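Local coordinates for protein adenylate cyclase (Hippeastrum hybrid cultivar, PDB 6YP4) that acts mainly as a triphosphatase of the CYTH family despite its name as an adenylyl cyclase, and binds magnesium and a GTP analogue, at residues S13-L18 against L150-Y155; K28-H33 against F55-A60; H33-D38 against F127-G132. All coordinates share one frame; numbering follows the deposited sequence.

Of the segments in contact, 13-18 on helix 12-22 comes first. Interaction 1 sets it against strand 147-155 and closes a loop of 131 residues. Interactions 2 and 3 both lie within that loop. Strand 26-39 follows the helix and serves both. Its first part, 28-33, pairs with 55-60 across 21 residues in interaction 2. Its second part, 33-38, pairs with 127-132 across 88 residues in interaction 3. These two contacts cross along the chain and share His33. They also touch, with Phe55 CD2 4.0 Å from Leu35 CD1. Strand 26-39 is thus joined to strands 49-56 and 127-141, while interaction 1 lays a helix on the same sheet.

Interaction 1. Residues S13-L18 against L150-Y155; sequences SAHQLL and LDETEY
His15 and Leu150 form the nearest backbone pair, with CA atoms 8.2 Å apart, where the helical segment runs roughly antiparallel to the strand at 149°. Their side chains carry most of the contact. The His15 ring and the Leu150 side chain cross at a slant, and NE2 and CD2 of the ring meet Leu150 CG and CD2. His15 NE2 is 3.8 Å from Leu150 CD2. With CG anti to the backbone N (chi1 176°), the imidazole of His15 extends from the helix to the strand. The other methyl of Leu150, CD1, packs on Leu18 CD2 one helical turn further on, also at 3.8 Å. Ile163 and Ile186 add to the apolar surroundings of Leu18.

Glu152 reaches the ring from another direction. Its extended chain brings OE1 to 3.9 Å from His15 CE1. The planes of carboxylate and imidazole are turned 63° apart. A water lies in the plane of the His15 ring, 2.8 Å from NE2. It donates a hydrogen bond to the backbone oxygen of Leu150, so it links the helix side chain to the strand backbone. The Tyr161 ring also meets His15.

Between Leu150 and Glu152, Asp151 points away from the helix. It forms salt bridges with Arg137 and Lys195, both part of the nucleotide pocket. The helix therefore covers the back of a strand whose other face looks to the ligand. The chemistry is mixed: Leu18 and Leu150 make the apolar part, and the water bridge ties the imidazole to the strand backbone. The nearby Glu152 carboxylate would probably favour a protonated His15.

Interaction 2. Residues K28-H33 against F55-A60; sequences KTHLQH and FYDANA
The His30 imidazole meets the Asp57 carboxylate at its edge, where ND1 donates to Asp57 OD2 at 2.7 Å. The acceptor lies almost in the ring plane and uses its syn lone pair. Ring and carboxylate are turned 30° apart. Lys28 CG also lies at the edge of this ring. The Tyr56 ring has His30 CB at its edge. The Gln32 amide comes to it obliquely, with NE2 3.3 Å from Tyr56 CE2. Gln32 and Tyr56 lie side by side and point the same way, but amide and ring planes stand nearly upright to each other at 81°. Lys61 makes a cation-pi contact with Tyr56. Near the Phe55 ring, the His33 backbone oxygen stands obliquely.

These side chains sit where strand 49-56 leaves its antiparallel pairing with strand 26-39. This pairing is part of the curled sheet that builds the triphosphate tunnel of CYTH proteins. His33 and Phe55 make a hydrogen-bonded pair, with both N to O distances, His33 N to Phe55 O and Phe55 N to His33 O, at 2.8 Å. Gln32 and Tyr56 make the next, non-hydrogen-bonded pair.

At Asp57 the chain turns off, but bonding to Leu31 goes on. Asp57 N donates to Leu31 O at 2.7 Å. The return bond goes to the side chain, with Leu31 N 2.9 Å from Asp57 OD1. Asp57 CG is anti to its carbonyl carbon (chi1 -60°), which turns the carboxylate back to strand 26-39. Together the His30 and Leu31 bonds fix its rotation. Beyond it, Ala58 centres an inverse gamma turn.

His30 NE2 has a second partner, Glu85 of the second subunit. Gln32 OE1 bonds Asn135 ND2, and Lys28 NZ reaches O6 of a bound GTP analogue.

Interaction 3. Residues H33-D38 against F127-G132; sequences HNLFFD and FVCLGG
Phe37 and Cys129 face each other as a non-hydrogen-bonded antiparallel pair. Phe37 CE1 touches Cys129 CB at 3.8 Å. The Cys129 sulfur lies 4.5 Å from the centroid of the Phe37 ring, 30° off its normal, a sulfur-aromatic contact. Leu35 CD2, two residues earlier on the same strand face, also reaches this SG. On the other side of the sheet, Leu130 packs beside Phe36 and then Asp38. Its CB meets Phe36 CB, and both its methyls lie against Asp38 CB. The Phe127 ring lies by the backbone of Asp38, with CD1 3.4 Å from Asp38 C.

Backbone bonds set these positions. Asp38 and Val128 exchange two: Val128 N to Asp38 O is 2.7 Å, and Asp38 N to Val128 O is 3.1 Å. Phe36 is bonded to two successive residues. Its O accepts from Leu130 N at 2.7 Å, with the donor above the carbonyl plane, and its N donates to Gly131 O at 3.0 Å. Two residues thus oppose one, a beta bulge. Gly131 takes backbone angles that suit glycine, and its N bonds Cys129 SG within the bulge. SG stands anti to the backbone N of Cys129 (chi1 -174°), which brings it to the N-H of Gly131. Beyond the bulge, Gly132 CA makes a CA-H...O contact of 3.0 Å with Asn34 O.

In the outer shell, Asp38 OD2 accepts from Ala45 N and OD1 from Leu44 N, at helix 43-46. Asn34 OD1 bonds Arg54, a residue of the nucleotide pocket. Phe127 meets Trp111 edge-to-face, and helix 88-96 touches Leu35 and Phe37. A bulge adds to the local twist of a strand pair, consistent with the curled antiparallel sheet of the CYTH tunnel fold.

Interaction 1. Residues S13-L18 against L150-Y155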
loop_
_atom_site.group_PDB
_atom_site.type_symbol
_atom_site.label_atom_id
_atom_site.label_comp_id
_atom_site.label_asym_id
_atom_site.label_seq_id
_atom_site.Cartn_x
_atom_site.Cartn_y
_atom_site.Cartn_z
ATOM N N SER A 13 5.091 -18.595 18.998
ATOM C CA SER A 13 6.505 -18.315 19.204
ATOM C C SER A 13 7.197 -18.026 17.882
ATOM O O SER A 13 8.027 -17.108 17.800
ATOM C CB SER A 13 7.177 -19.481 19.958
ATOM O OG SER A 13 7.223 -20.690 19.209
ATOM N N ALA A 14 6.841 -18.753 16.819
ATOM C CA ALA A 14 7.450 -18.435 15.528
ATOM C C ALA A 14 7.040 -17.045 15.073
ATOM O O ALA A 14 7.872 -16.286 14.571
ATOM C CB ALA A 14 7.087 -19.471 14.466
ATOM N N HIS A 15 5.766 -16.684 15.273
ATOM C CA HIS A 15 5.288 -15.355 14.891
ATOM C C HIS A 15 6.008 -14.262 15.677
ATOM O O HIS A 15 6.400 -13.228 15.114
ATOM C CB HIS A 15 3.772 -15.271 15.110
ATOM C CG HIS A 15 3.188 -13.914 14.848
ATOM N ND1 HIS A 15 3.096 -12.940 15.820
ATOM C CD2 HIS A 15 2.655 -13.375 13.724
ATOM C CE1 HIS A 15 2.543 -11.853 15.302
ATOM N NE2 HIS A 15 2.260 -12.094 14.034
ATOM N N GLN A 16 6.173 -14.471 16.983
ATOM C CA GLN A 16 6.930 -13.544 17.817
ATOM C C GLN A 16 8.342 -13.336 17.282
ATOM O O GLN A 16 8.773 -12.197 17.065
ATOM C CB GLN A 16 6.976 -14.068 19.255
ATOM C CG GLN A 16 7.904 -13.298 20.191
ATOM C CD GLN A 16 7.357 -11.922 20.555
ATOM O OE1 GLN A 16 6.177 -11.771 20.887
ATOM N NE2 GLN A 16 8.215 -10.916 20.499
ATOM N N LEU A 17 9.092 -14.424 17.072
ATOM C CA LEU A 17 10.494 -14.262 16.691
ATOM C C LEU A 17 10.631 -13.671 15.281
ATOM O O LEU A 17 11.524 -12.853 15.033
ATOM C CB LEU A 17 11.236 -15.589 16.824
ATOM C CG LEU A 17 11.453 -16.091 18.256
ATOM C CD1 LEU A 17 12.088 -17.472 18.285
ATOM C CD2 LEU A 17 12.276 -15.132 19.073
ATOM N N LEU A 18 9.736 -14.018 14.348
ATOM C CA LEU A 18 9.791 -13.352 13.039
ATOM C C LEU A 18 9.447 -11.869 13.151
ATOM O O LEU A 18 10.066 -11.021 12.481
ATOM C CB LEU A 18 8.857 -14.044 12.050
ATOM C CG LEU A 18 8.810 -13.480 10.627
ATOM C CD1 LEU A 18 10.180 -13.337 10.044
ATOM C CD2 LEU A 18 7.966 -14.370 9.747
ATOM N N LEU A 150 2.700 -9.658 7.613
ATOM C CA LEU A 150 2.694 -10.700 8.633
ATOM C C LEU A 150 1.341 -10.649 9.330
ATOM O O LEU A 150 0.998 -9.637 9.955
ATOM C CB LEU A 150 3.840 -10.470 9.618
ATOM C CG LEU A 150 4.088 -11.484 10.732
ATOM C CD1 LEU A 150 4.579 -12.810 10.148
ATOM C CD2 LEU A 150 5.084 -10.946 11.751
ATOM N N ASP A 151 0.570 -11.727 9.221
ATOM C CA ASP A 151 -0.825 -11.732 9.625
ATOM C C ASP A 151 -1.033 -12.598 10.863
ATOM O O ASP A 151 -0.420 -13.657 11.007
ATOM C CB ASP A 151 -1.726 -12.254 8.497
ATOM C CG ASP A 151 -1.907 -11.256 7.363
ATOM O OD1 ASP A 151 -1.874 -10.009 7.602
ATOM O OD2 ASP A 151 -2.131 -11.733 6.227
ATOM N N GLU A 152 -1.910 -12.143 11.742
ATOM C CA GLU A 152 -2.394 -12.926 12.868
ATOM C C GLU A 152 -3.905 -12.981 12.710
ATOM O O GLU A 152 -4.595 -11.982 12.946
ATOM C CB GLU A 152 -1.974 -12.308 14.201
ATOM C CG GLU A 152 -2.445 -13.079 15.435
ATOM C CD GLU A 152 -1.932 -12.478 16.730
ATOM O OE1 GLU A 152 -1.114 -11.534 16.669
ATOM O OE2 GLU A 152 -2.352 -12.949 17.809
ATOM N N THR A 153 -4.417 -14.155 12.323
ATOM C CA THR A 153 -5.779 -14.305 11.827
ATOM C C THR A 153 -6.597 -15.064 12.863
ATOM O O THR A 153 -6.335 -16.244 13.127
ATOM C CB THR A 153 -5.791 -15.031 10.487
ATOM O OG1 THR A 153 -4.943 -14.331 9.564
ATOM C CG2 THR A 153 -7.193 -15.080 9.944
ATOM N N GLU A 154 -7.581 -14.389 13.436
ATOM C CA GLU A 154 -8.423 -14.955 14.486
ATOM C C GLU A 154 -9.737 -15.338 13.835
ATOM O O GLU A 154 -10.559 -14.477 13.507
ATOM C CB GLU A 154 -8.629 -13.977 15.638
ATOM C CG GLU A 154 -7.362 -13.242 16.071
ATOM C CD GLU A 154 -6.658 -13.901 17.251
ATOM O OE1 GLU A 154 -7.042 -15.037 17.624
ATOM O OE2 GLU A 154 -5.714 -13.283 17.798
ATOM N N TYR A 155 -9.903 -16.631 13.590
ATOM C CA TYR A 155 -11.191 -17.160 13.188
ATOM C C TYR A 155 -11.980 -17.485 14.447
ATOM O O TYR A 155 -11.451 -17.467 15.560
ATOM C CB TYR A 155 -11.030 -18.414 12.325
ATOM C CG TYR A 155 -10.158 -18.268 11.107
ATOM C CD1 TYR A 155 -10.657 -17.707 9.927
ATOM C CD2 TYR A 155 -8.836 -18.706 11.118
ATOM C CE1 TYR A 155 -9.859 -17.575 8.794
ATOM C CE2 TYR A 155 -8.027 -18.570 9.997
ATOM C CZ TYR A 155 -8.546 -18.012 8.835
ATOM O OH TYR A 155 -7.731 -17.885 7.716
HETATM O O HOH W 1 1.088 -9.856 12.837
#

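Interaction 2. Residues K28-H33 against F55-A60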
loop_
_atom_site.group_PDB
_atom_site.type_symbol
_atom_site.label_atom_id
_atom_site.label_comp_id
_atom_site.label_asym_id
_atom_site.label_seq_id
_atom_site.Cartn_x
_atom_site.Cartn_y
_atom_site.Cartn_z
ATOM N N LYS A 28 3.793 -0.290 9.362
ATOM C CA LYS A 28 2.519 -0.010 10.009
ATOM C C LYS A 28 1.915 -1.326 10.491
ATOM O O LYS A 28 2.269 -2.399 10.001
ATOM C CB LYS A 28 1.536 0.703 9.063
ATOM C CG LYS A 28 1.219 -0.103 7.804
ATOM C CD LYS A 28 0.429 0.714 6.780
ATOM C CE LYS A 28 0.104 -0.113 5.549
ATOM N NZ LYS A 28 -1.002 0.474 4.721
ATOM N N THR A 29 0.990 -1.224 11.442
ATOM C CA THR A 29 0.196 -2.367 11.901
ATOM C C THR A 29 -1.245 -1.897 12.056
ATOM O O THR A 29 -1.485 -0.860 12.679
ATOM C CB THR A 29 0.722 -2.918 13.237
ATOM O OG1 THR A 29 2.090 -3.307 13.073
ATOM C CG2 THR A 29 -0.149 -4.140 13.771
ATOM N N HIS A 30 -2.194 -2.652 11.488
ATOM C CA HIS A 30 -3.604 -2.303 11.551
ATOM C C HIS A 30 -4.473 -3.535 11.784
ATOM O O HIS A 30 -4.111 -4.656 11.423
ATOM C CB HIS A 30 -4.053 -1.601 10.272
ATOM C CG HIS A 30 -3.474 -0.226 10.134
ATOM N ND1 HIS A 30 -4.042 0.881 10.724
ATOM C CD2 HIS A 30 -2.334 0.203 9.544
ATOM C CE1 HIS A 30 -3.296 1.943 10.466
ATOM N NE2 HIS A 30 -2.261 1.560 9.743
ATOM N N LEU A 31 -5.655 -3.270 12.337
ATOM C CA LEU A 31 -6.694 -4.254 12.612
ATOM C C LEU A 31 -7.704 -4.277 11.466
ATOM O O LEU A 31 -8.170 -3.224 11.027
ATOM C CB LEU A 31 -7.388 -3.900 13.930
ATOM C CG LEU A 31 -8.601 -4.734 14.299
ATOM C CD1 LEU A 31 -8.132 -6.154 14.507
ATOM C CD2 LEU A 31 -9.238 -4.189 15.559
ATOM N N GLN A 32 -8.016 -5.472 10.966
ATOM C CA GLN A 32 -8.992 -5.668 9.898
ATOM C C GLN A 32 -10.122 -6.560 10.393
ATOM O O GLN A 32 -9.873 -7.558 11.079
ATOM C CB GLN A 32 -8.348 -6.327 8.663
ATOM C CG GLN A 32 -6.921 -5.815 8.333
ATOM C CD GLN A 32 -6.304 -6.492 7.121
ATOM O OE1 GLN A 32 -6.272 -7.713 7.042
ATOM N NE2 GLN A 32 -5.820 -5.680 6.137
ATOM N N HIS A 33 -11.362 -6.208 10.044
ATOM C CA HIS A 33 -12.492 -7.137 10.127
ATOM C C HIS A 33 -13.000 -7.398 8.718
ATOM O O HIS A 33 -13.386 -6.461 8.008
ATOM C CB HIS A 33 -13.611 -6.598 11.033
ATOM C CG HIS A 33 -13.233 -6.499 12.484
ATOM N ND1 HIS A 33 -12.546 -5.423 13.008
ATOM C CD2 HIS A 33 -13.474 -7.335 13.536
ATOM C CE1 HIS A 33 -12.345 -5.614 14.299
ATOM N NE2 HIS A 33 -12.912 -6.763 14.650
ATOM N N PHE A 55 -13.210 -3.865 6.899
ATOM C CA PHE A 55 -13.160 -2.663 7.721
ATOM C C PHE A 55 -11.812 -2.589 8.426
ATOM O O PHE A 55 -11.358 -3.590 8.990
ATOM C CB PHE A 55 -14.301 -2.668 8.749
ATOM C CG PHE A 55 -15.669 -2.694 8.130
ATOM C CD1 PHE A 55 -16.231 -1.545 7.609
ATOM C CD2 PHE A 55 -16.391 -3.866 8.075
ATOM C CE1 PHE A 55 -17.496 -1.570 7.029
ATOM C CE2 PHE A 55 -17.651 -3.901 7.495
ATOM C CZ PHE A 55 -18.206 -2.757 6.979
ATOM N N TYR A 56 -11.169 -1.416 8.382
ATOM C CA TYR A 56 -9.894 -1.184 9.060
ATOM C C TYR A 56 -10.133 -0.425 10.361
ATOM O O TYR A 56 -10.866 0.572 10.378
ATOM C CB TYR A 56 -8.906 -0.388 8.177
ATOM C CG TYR A 56 -8.300 -1.184 7.009
ATOM C CD1 TYR A 56 -9.015 -1.402 5.845
ATOM C CD2 TYR A 56 -7.012 -1.701 7.081
ATOM C CE1 TYR A 56 -8.472 -2.111 4.780
ATOM C CE2 TYR A 56 -6.453 -2.408 6.009
ATOM C CZ TYR A 56 -7.192 -2.607 4.864
ATOM O OH TYR A 56 -6.657 -3.316 3.798
ATOM N N ASP A 57 -9.518 -0.911 11.445
ATOM C CA ASP A 57 -9.502 -0.281 12.778
ATOM C C ASP A 57 -10.937 0.050 13.179
ATOM O O ASP A 57 -11.813 -0.824 13.098
ATOM C CB ASP A 57 -8.550 0.910 12.770
ATOM C CG ASP A 57 -7.144 0.518 12.434
ATOM O OD1 ASP A 57 -6.775 -0.641 12.699
ATOM O OD2 ASP A 57 -6.403 1.368 11.908
ATOM N N ALA A 58 -11.226 1.277 13.597
ATOM C CA ALA A 58 -12.541 1.626 14.107
ATOM C C ALA A 58 -13.346 2.306 13.000
ATOM O O ALA A 58 -13.650 3.496 13.041
ATOM C CB ALA A 58 -12.409 2.507 15.344
ATOM N N ASN A 59 -13.703 1.501 12.001
ATOM C CA ASN A 59 -14.455 1.988 10.841
ATOM C C ASN A 59 -13.740 3.154 10.167
ATOM O O ASN A 59 -14.374 4.091 9.684
ATOM C CB ASN A 59 -15.870 2.395 11.241
ATOM C CG ASN A 59 -16.892 1.975 10.233
ATOM O OD1 ASN A 59 -16.784 0.903 9.647
ATOM N ND2 ASN A 59 -17.901 2.818 10.017
ATOM N N ALA A 60 -12.406 3.098 10.149
ATOM C CA ALA A 60 -11.589 4.185 9.619
ATOM C C ALA A 60 -11.493 4.149 8.096
ATOM O O ALA A 60 -11.454 5.201 7.446
ATOM C CB ALA A 60 -10.197 4.104 10.237
#

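Interaction 3. Residues H33-D38 against F127-G132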
loop_
_atom_site.group_PDB
_atom_site.type_symbol
_atom_site.label_atom_id
_atom_site.label_comp_id
_atom_site.label_asym_id
_atom_site.label_seq_id
_atom_site.Cartn_x
_atom_site.Cartn_y
_atom_site.Cartn_z
ATOM N N HIS A 33 -11.362 -6.208 10.044
ATOM C CA HIS A 33 -12.492 -7.137 10.127
ATOM C C HIS A 33 -13.000 -7.398 8.718
ATOM O O HIS A 33 -13.386 -6.461 8.008
ATOM C CB HIS A 33 -13.611 -6.598 11.033
ATOM C CG HIS A 33 -13.233 -6.499 12.484
ATOM N ND1 HIS A 33 -12.546 -5.423 13.008
ATOM C CD2 HIS A 33 -13.474 -7.335 13.536
ATOM C CE1 HIS A 33 -12.345 -5.614 14.299
ATOM N NE2 HIS A 33 -12.912 -6.763 14.650
ATOM N N ASN A 34 -12.966 -8.666 8.304
ATOM C CA ASN A 34 -13.351 -9.082 6.964
ATOM C C ASN A 34 -14.748 -9.693 7.005
ATOM O O ASN A 34 -14.970 -10.667 7.729
ATOM C CB ASN A 34 -12.352 -10.104 6.416
ATOM C CG ASN A 34 -10.926 -9.582 6.387
ATOM O OD1 ASN A 34 -10.631 -8.632 5.676
ATOM N ND2 ASN A 34 -10.018 -10.253 7.099
ATOM N N LEU A 35 -15.680 -9.145 6.228
ATOM C CA LEU A 35 -17.011 -9.733 6.102
ATOM C C LEU A 35 -17.288 -10.142 4.660
ATOM O O LEU A 35 -16.799 -9.517 3.714
ATOM C CB LEU A 35 -18.097 -8.777 6.580
ATOM C CG LEU A 35 -18.203 -8.654 8.094
ATOM C CD1 LEU A 35 -17.077 -7.812 8.674
ATOM C CD2 LEU A 35 -19.542 -8.067 8.448
ATOM N N PHE A 36 -18.098 -11.192 4.488
ATOM C CA PHE A 36 -18.318 -11.795 3.178
ATOM C C PHE A 36 -19.807 -11.949 2.881
ATOM O O PHE A 36 -20.638 -12.079 3.790
ATOM C CB PHE A 36 -17.623 -13.163 3.073
ATOM C CG PHE A 36 -16.144 -13.095 3.272
ATOM C CD1 PHE A 36 -15.603 -13.169 4.553
ATOM C CD2 PHE A 36 -15.289 -12.945 2.189
ATOM C CE1 PHE A 36 -14.245 -13.091 4.756
ATOM C CE2 PHE A 36 -13.928 -12.857 2.386
ATOM C CZ PHE A 36 -13.403 -12.943 3.668
ATOM N N PHE A 37 -20.128 -11.949 1.585
ATOM C CA PHE A 37 -21.500 -11.871 1.099
ATOM C C PHE A 37 -21.667 -12.745 -0.135
ATOM O O PHE A 37 -20.714 -12.962 -0.887
ATOM C CB PHE A 37 -21.879 -10.411 0.760
ATOM C CG PHE A 37 -21.684 -9.469 1.890
ATOM C CD1 PHE A 37 -22.746 -9.160 2.725
ATOM C CD2 PHE A 37 -20.432 -8.905 2.136
ATOM C CE1 PHE A 37 -22.576 -8.292 3.779
ATOM C CE2 PHE A 37 -20.246 -8.040 3.190
ATOM C CZ PHE A 37 -21.316 -7.731 4.021
ATOM N N ASP A 38 -22.891 -13.243 -0.336
ATOM C CA ASP A 38 -23.230 -14.116 -1.455
ATOM C C ASP A 38 -24.750 -14.187 -1.521
ATOM O O ASP A 38 -25.448 -13.703 -0.625
ATOM C CB ASP A 38 -22.616 -15.512 -1.290
ATOM C CG ASP A 38 -22.488 -16.270 -2.608
ATOM O OD1 ASP A 38 -23.165 -15.884 -3.587
ATOM O OD2 ASP A 38 -21.714 -17.265 -2.664
ATOM N N PHE A 127 -28.952 -11.282 -1.651
ATOM C CA PHE A 127 -27.679 -11.423 -0.966
ATOM C C PHE A 127 -27.844 -11.505 0.542
ATOM O O PHE A 127 -28.752 -10.909 1.135
ATOM C CB PHE A 127 -26.738 -10.284 -1.336
ATOM C CG PHE A 127 -26.044 -10.520 -2.621
ATOM C CD1 PHE A 127 -24.744 -10.993 -2.644
ATOM C CD2 PHE A 127 -26.715 -10.335 -3.818
ATOM C CE1 PHE A 127 -24.111 -11.238 -3.843
ATOM C CE2 PHE A 127 -26.093 -10.578 -5.016
ATOM C CZ PHE A 127 -24.790 -11.031 -5.034
ATOM N N VAL A 128 -26.935 -12.272 1.154
ATOM C CA VAL A 128 -26.876 -12.505 2.591
ATOM C C VAL A 128 -25.415 -12.415 3.021
ATOM O O VAL A 128 -24.495 -12.580 2.215
ATOM C CB VAL A 128 -27.475 -13.888 2.971
ATOM C CG1 VAL A 128 -28.940 -14.013 2.467
ATOM C CG2 VAL A 128 -26.623 -15.000 2.390
ATOM N N CYS A 129 -25.204 -12.148 4.314
ATOM C CA CYS A 129 -23.860 -12.113 4.885
ATOM C C CYS A 129 -23.460 -13.510 5.339
ATOM O O CYS A 129 -24.231 -14.191 6.021
ATOM C CB CYS A 129 -23.782 -11.137 6.066
ATOM S SG CYS A 129 -22.114 -10.868 6.755
ATOM N N LEU A 130 -22.250 -13.925 4.966
ATOM C CA LEU A 130 -21.694 -15.212 5.357
ATOM C C LEU A 130 -20.989 -15.165 6.709
ATOM O O LEU A 130 -20.598 -16.213 7.218
ATOM C CB LEU A 130 -20.720 -15.714 4.276
ATOM C CG LEU A 130 -21.202 -15.753 2.821
ATOM C CD1 LEU A 130 -20.156 -16.392 1.931
ATOM C CD2 LEU A 130 -22.509 -16.530 2.704
ATOM N N GLY A 131 -20.873 -13.994 7.318
ATOM C CA GLY A 131 -20.052 -13.808 8.494
ATOM C C GLY A 131 -18.664 -13.324 8.122
ATOM O O GLY A 131 -18.431 -12.808 7.024
ATOM N N GLY A 132 -17.728 -13.514 9.040
ATOM C CA GLY A 132 -16.374 -13.063 8.776
ATOM C C GLY A 132 -15.424 -13.370 9.907
ATOM O O GLY A 132 -15.699 -14.217 10.761
#